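Local structure of auracyanin A (Chloroflexus aurantiacus, 2AAN) at residues Trp60-Gly65 and Val109-Pro114; Asn85-Pro88 and Asn93-Ala96. The protein is a blue copper protein that carries electrons through its single copper ion, probably accepting them from the membrane-bound alternative complex III. One frame throughout, in Å; residues are numbered along the deposited sequence.

Interaction 1. Residues Trp60-Gly65 and Val109-Pro114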
loop_
_atom_site.group_PDB
_atom_site.type_symbol
_atom_site.label_atom_id
_atom_site.label_comp_id
_atom_site.label_asym_id
_atom_site.label_seq_id
_atom_site.Cartn_x
_atom_site.Cartn_y
_atom_site.Cartn_z
ATOM N N TRP A 60 1.935 1.640 -2.084
ATOM C CA TRP A 60 1.511 0.736 -0.985
ATOM C C TRP A 60 0.601 1.563 -0.132
ATOM O O TRP A 60 1.062 2.506 0.489
ATOM C CB TRP A 60 2.705 0.266 -0.164
ATOM C CG TRP A 60 2.379 -0.707 0.931
ATOM C CD1 TRP A 60 2.464 -2.050 0.860
ATOM C CD2 TRP A 60 2.013 -0.395 2.282
ATOM N NE1 TRP A 60 2.078 -2.624 2.060
ATOM C CE2 TRP A 60 1.826 -1.626 2.960
ATOM C CE3 TRP A 60 1.779 0.786 2.971
ATOM C CZ2 TRP A 60 1.413 -1.698 4.287
ATOM C CZ3 TRP A 60 1.370 0.713 4.294
ATOM C CH2 TRP A 60 1.219 -0.516 4.947
ATOM N N ILE A 61 -0.685 1.226 -0.171
ATOM C CA ILE A 61 -1.714 1.966 0.528
ATOM C C ILE A 61 -2.444 1.028 1.492
ATOM O O ILE A 61 -3.004 0.007 1.082
ATOM C CB ILE A 61 -2.736 2.568 -0.464
ATOM C CG1 ILE A 61 -2.044 3.332 -1.613
ATOM C CG2 ILE A 61 -3.779 3.428 0.239
ATOM C CD1 ILE A 61 -1.139 4.504 -1.268
ATOM N N LEU A 62 -2.463 1.406 2.759
ATOM C CA LEU A 62 -3.148 0.652 3.790
ATOM C C LEU A 62 -4.518 1.197 4.007
ATOM O O LEU A 62 -4.676 2.366 4.354
ATOM C CB LEU A 62 -2.387 0.751 5.099
ATOM C CG LEU A 62 -2.894 -0.034 6.295
ATOM C CD1 LEU A 62 -2.919 -1.526 6.011
ATOM C CD2 LEU A 62 -1.989 0.222 7.449
ATOM N N VAL A 63 -5.519 0.365 3.813
ATOM C CA VAL A 63 -6.865 0.884 3.834
ATOM C C VAL A 63 -7.679 0.264 4.930
ATOM O O VAL A 63 -7.321 -0.785 5.481
ATOM C CB VAL A 63 -7.570 0.717 2.506
ATOM C CG1 VAL A 63 -6.768 1.392 1.391
ATOM C CG2 VAL A 63 -7.776 -0.703 2.240
ATOM N N LYS A 64 -8.801 0.930 5.197
ATOM C CA LYS A 64 -9.796 0.536 6.158
ATOM C C LYS A 64 -10.966 -0.007 5.338
ATOM O O LYS A 64 -11.384 0.610 4.363
ATOM C CB LYS A 64 -10.194 1.797 6.947
ATOM C CG LYS A 64 -10.923 1.610 8.245
ATOM C CD LYS A 64 -11.169 2.973 8.961
ATOM C CE LYS A 64 -11.954 2.789 10.286
ATOM N NZ LYS A 64 -13.434 2.686 10.090
ATOM N N GLY A 65 -11.471 -1.176 5.695
ATOM C CA GLY A 65 -12.665 -1.719 5.040
ATOM C C GLY A 65 -12.280 -2.931 4.231
ATOM O O GLY A 65 -11.110 -3.321 4.174
ATOM N N VAL A 109 7.011 4.858 4.029
ATOM C CA VAL A 109 5.975 5.482 4.857
ATOM C C VAL A 109 6.061 4.968 6.285
ATOM O O VAL A 109 6.107 3.774 6.495
ATOM C CB VAL A 109 4.551 5.237 4.298
ATOM C CG1 VAL A 109 4.382 3.817 3.851
ATOM C CG2 VAL A 109 3.505 5.586 5.364
ATOM N N THR A 110 6.121 5.884 7.261
ATOM C CA THR A 110 6.077 5.526 8.677
ATOM C C THR A 110 4.688 5.818 9.231
ATOM O O THR A 110 4.136 6.910 9.004
ATOM C CB THR A 110 7.146 6.322 9.486
ATOM O OG1 THR A 110 8.449 6.084 8.927
ATOM C CG2 THR A 110 7.158 5.943 10.930
ATOM N N PHE A 111 4.102 4.845 9.929
ATOM C CA PHE A 111 2.781 5.033 10.533
ATOM C C PHE A 111 2.695 4.282 11.859
ATOM O O PHE A 111 3.520 3.446 12.164
ATOM C CB PHE A 111 1.663 4.585 9.581
ATOM C CG PHE A 111 1.648 3.095 9.297
ATOM C CD1 PHE A 111 0.769 2.246 9.959
ATOM C CD2 PHE A 111 2.475 2.551 8.322
ATOM C CE1 PHE A 111 0.736 0.896 9.694
ATOM C CE2 PHE A 111 2.436 1.193 8.045
ATOM C CZ PHE A 111 1.581 0.368 8.726
ATOM N N THR A 112 1.733 4.678 12.670
ATOM C CA THR A 112 1.394 3.971 13.884
ATOM C C THR A 112 0.392 2.891 13.516
ATOM O O THR A 112 -0.660 3.179 12.946
ATOM C CB THR A 112 0.740 4.898 14.905
ATOM O OG1 THR A 112 1.679 5.921 15.293
ATOM C CG2 THR A 112 0.292 4.106 16.152
ATOM N N ALA A 113 0.689 1.649 13.871
ATOM C CA ALA A 113 -0.190 0.553 13.464
ATOM C C ALA A 113 -1.543 0.757 14.082
ATOM O O ALA A 113 -1.621 1.181 15.247
ATOM C CB ALA A 113 0.347 -0.753 13.912
ATOM N N PRO A 114 -2.616 0.454 13.338
ATOM C CA PRO A 114 -3.970 0.646 13.851
ATOM C C PRO A 114 -4.346 -0.332 14.973
ATOM O O PRO A 114 -3.510 -1.068 15.470
ATOM C CB PRO A 114 -4.835 0.415 12.619
ATOM C CG PRO A 114 -4.022 -0.484 11.747
ATOM C CD PRO A 114 -2.619 -0.047 11.950
#
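The six-membered ring of Trp60 and the ring of Phe111 lie 30° from parallel but slid so far apart that they barely overlap: their centroids are 5.8 Å from each other. Only a few carbons of each ring therefore come into contact. Trp60 CH2 comes to 3.7 Å from Phe111 CE2, with Phe111 CZ close behind, and both approaches are oblique to the ring planes. Two carbons further round the indole, past CZ3, Trp60 CE3 meets the methyl Val109 CG1 at 4.1 Å. The phenyl ring is shared along its outer end, where Leu62 CD2 lies 3.6 Å from Phe111 CE1 and also touches CZ.

The torsions explain how these groups get there. The indole of Trp60 and the isobutyl group of Leu62 are both extended, with CG opposite the backbone N (chi1 -177° in each); Leu62 lies in strand 61-63 and Trp60 just before it, and both side chains point toward 109-114. The main chains stay well separated, the CA atoms of Leu62 and Phe111 being 10.0 Å apart, as expected for facing sheets joined through side chains.

This is the hydrophobic interior of the cupredoxin beta sandwich. Strand 61-63 belongs to one sheet and strand 106-112 to the other, and Ile47 of neighbouring strand 44-50 touches Trp60, Val109 and Phe111. The indole also meets the rings of Tyr121 and, edge-to-face, Phe32, while Tyr119 of strand 117-122 packs on Leu62 and Ala96 of strand 94-97 on Phe111.

Interaction 2. Residues Asn85-Pro88 and Asn93-Ala96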
loop_
_atom_site.group_PDB
_atom_site.type_symbol
_atom_site.label_atom_id
_atom_site.label_comp_id
_atom_site.label_asym_id
_atom_site.label_seq_id
_atom_site.Cartn_x
_atom_site.Cartn_y
_atom_site.Cartn_z
ATOM N N ASN A 85 -1.280 10.698 -6.301
ATOM C CA ASN A 85 -0.899 9.332 -5.962
ATOM C C ASN A 85 -2.006 8.364 -6.349
ATOM O O ASN A 85 -2.189 7.357 -5.697
ATOM C CB ASN A 85 -0.572 9.226 -4.450
ATOM C CG ASN A 85 0.342 8.001 -4.081
ATOM O OD1 ASN A 85 0.826 7.259 -4.939
ATOM N ND2 ASN A 85 0.570 7.820 -2.786
ATOM N N TYR A 86 -2.741 8.659 -7.424
ATOM C CA TYR A 86 -3.871 7.818 -7.827
ATOM C C TYR A 86 -4.725 7.502 -6.615
ATOM O O TYR A 86 -5.118 6.356 -6.403
ATOM C CB TYR A 86 -3.397 6.531 -8.501
ATOM C CG TYR A 86 -2.606 6.778 -9.773
ATOM C CD1 TYR A 86 -1.233 6.677 -9.779
ATOM C CD2 TYR A 86 -3.239 7.127 -10.963
ATOM C CE1 TYR A 86 -0.501 6.891 -10.948
ATOM C CE2 TYR A 86 -2.511 7.349 -12.148
ATOM C CZ TYR A 86 -1.130 7.230 -12.111
ATOM O OH TYR A 86 -0.395 7.454 -13.258
ATOM N N LEU A 87 -5.023 8.527 -5.826
ATOM C CA LEU A 87 -5.850 8.347 -4.628
ATOM C C LEU A 87 -6.846 9.472 -4.476
ATOM O O LEU A 87 -6.622 10.573 -4.967
ATOM C CB LEU A 87 -4.966 8.344 -3.386
ATOM C CG LEU A 87 -4.231 7.062 -3.050
ATOM C CD1 LEU A 87 -3.362 7.377 -1.847
ATOM C CD2 LEU A 87 -5.184 5.931 -2.748
ATOM N N PRO A 88 -7.960 9.190 -3.796
ATOM C CA PRO A 88 -8.889 10.264 -3.437
ATOM C C PRO A 88 -8.346 11.160 -2.330
ATOM O O PRO A 88 -7.597 10.704 -1.442
ATOM C CB PRO A 88 -10.114 9.513 -2.932
ATOM C CG PRO A 88 -9.585 8.258 -2.426
ATOM C CD PRO A 88 -8.403 7.885 -3.294
ATOM N N ASN A 93 -10.901 6.391 4.784
ATOM C CA ASN A 93 -10.615 4.962 4.819
ATOM C C ASN A 93 -9.183 4.611 4.390
ATOM O O ASN A 93 -8.912 3.496 3.971
ATOM C CB ASN A 93 -11.630 4.236 3.923
ATOM C CG ASN A 93 -13.018 4.247 4.508
ATOM O OD1 ASN A 93 -13.220 3.783 5.609
ATOM N ND2 ASN A 93 -13.973 4.772 3.773
ATOM N N ILE A 94 -8.288 5.576 4.483
ATOM C CA ILE A 94 -6.892 5.391 4.199
ATOM C C ILE A 94 -6.162 5.621 5.510
ATOM O O ILE A 94 -6.252 6.710 6.127
ATOM C CB ILE A 94 -6.426 6.317 3.049
ATOM C CG1 ILE A 94 -7.126 5.890 1.746
ATOM C CG2 ILE A 94 -4.935 6.307 2.865
ATOM C CD1 ILE A 94 -7.071 6.939 0.639
ATOM N N ILE A 95 -5.420 4.602 5.932
ATOM C CA ILE A 95 -4.655 4.656 7.169
ATOM C C ILE A 95 -3.263 5.208 6.932
ATOM O O ILE A 95 -2.736 6.001 7.745
ATOM C CB ILE A 95 -4.571 3.271 7.826
ATOM C CG1 ILE A 95 -5.987 2.806 8.217
ATOM C CG2 ILE A 95 -3.698 3.337 9.051
ATOM C CD1 ILE A 95 -6.086 1.369 8.609
ATOM N N ALA A 96 -2.642 4.758 5.851
ATOM C CA ALA A 96 -1.302 5.220 5.511
ATOM C C ALA A 96 -1.086 5.087 4.011
ATOM O O ALA A 96 -1.708 4.213 3.378
ATOM C CB ALA A 96 -0.270 4.414 6.295
#
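Ile94 reaches Leu87 and Pro88 with one methyl, CD1, which makes both of the close contacts: 4.0 Å to Leu87 CD2 and 4.2 Å to Pro88 CG. The chain of Ile94 is stretched to do so. Its CG1 stands opposite the carbonyl carbon (chi1 -66°), and a chi2 of 164° carries CD1 out to the far end. Leu87 has the same kind of first torsion, slightly turned at -80°, and offers only its CD2 branch to this methyl. The proline ring, with CG puckered on the endo side, presents that same CG to Ile94. Both pairs of side chains meet at a slant, and the contact is entirely apolar.

Ile73 of helix 67-80 touches all three residues, and Ile61 touches Leu87 and Ile94, so this cluster fills the layer between the helix and the sheet. In the same segment as Ile94, Ile95 and Ala96 both face Leu62 across the strand pair, a classic beta bulge. The arrangement is that of a cupredoxin whose long connection between two sheet strands includes a helix: the returning loop at 85-88 and edge strand 94-97 pack in a partly buried apolar layer between helix 67-80 and the sheet, on the face away from the sandwich interior.

In the fold
The centres of the two interactions are 9 Å apart, and strand 61-63 stands between them. Interaction 1 uses the side of that strand turned to the opposite sheet, whereas interaction 2 lies on its other side, toward helix 67-80, where Ile61 CD1 packs 3.7 Å from Leu87 CD1. Backbone pairing of 60-65 with 93-96 ties the two together: Leu62 O to Ile95 N and Lys64 N to Asn93 O, each 2.8 Å and probably hydrogen bonds. Along the chain, 85-88 and 93-96 fall between 60-65 and 109-114, so interaction 2 is nested in the loop that interaction 1 closes. Apolar layers thus cover both sides of a strand that follows the copper ligand His58 closely in sequence.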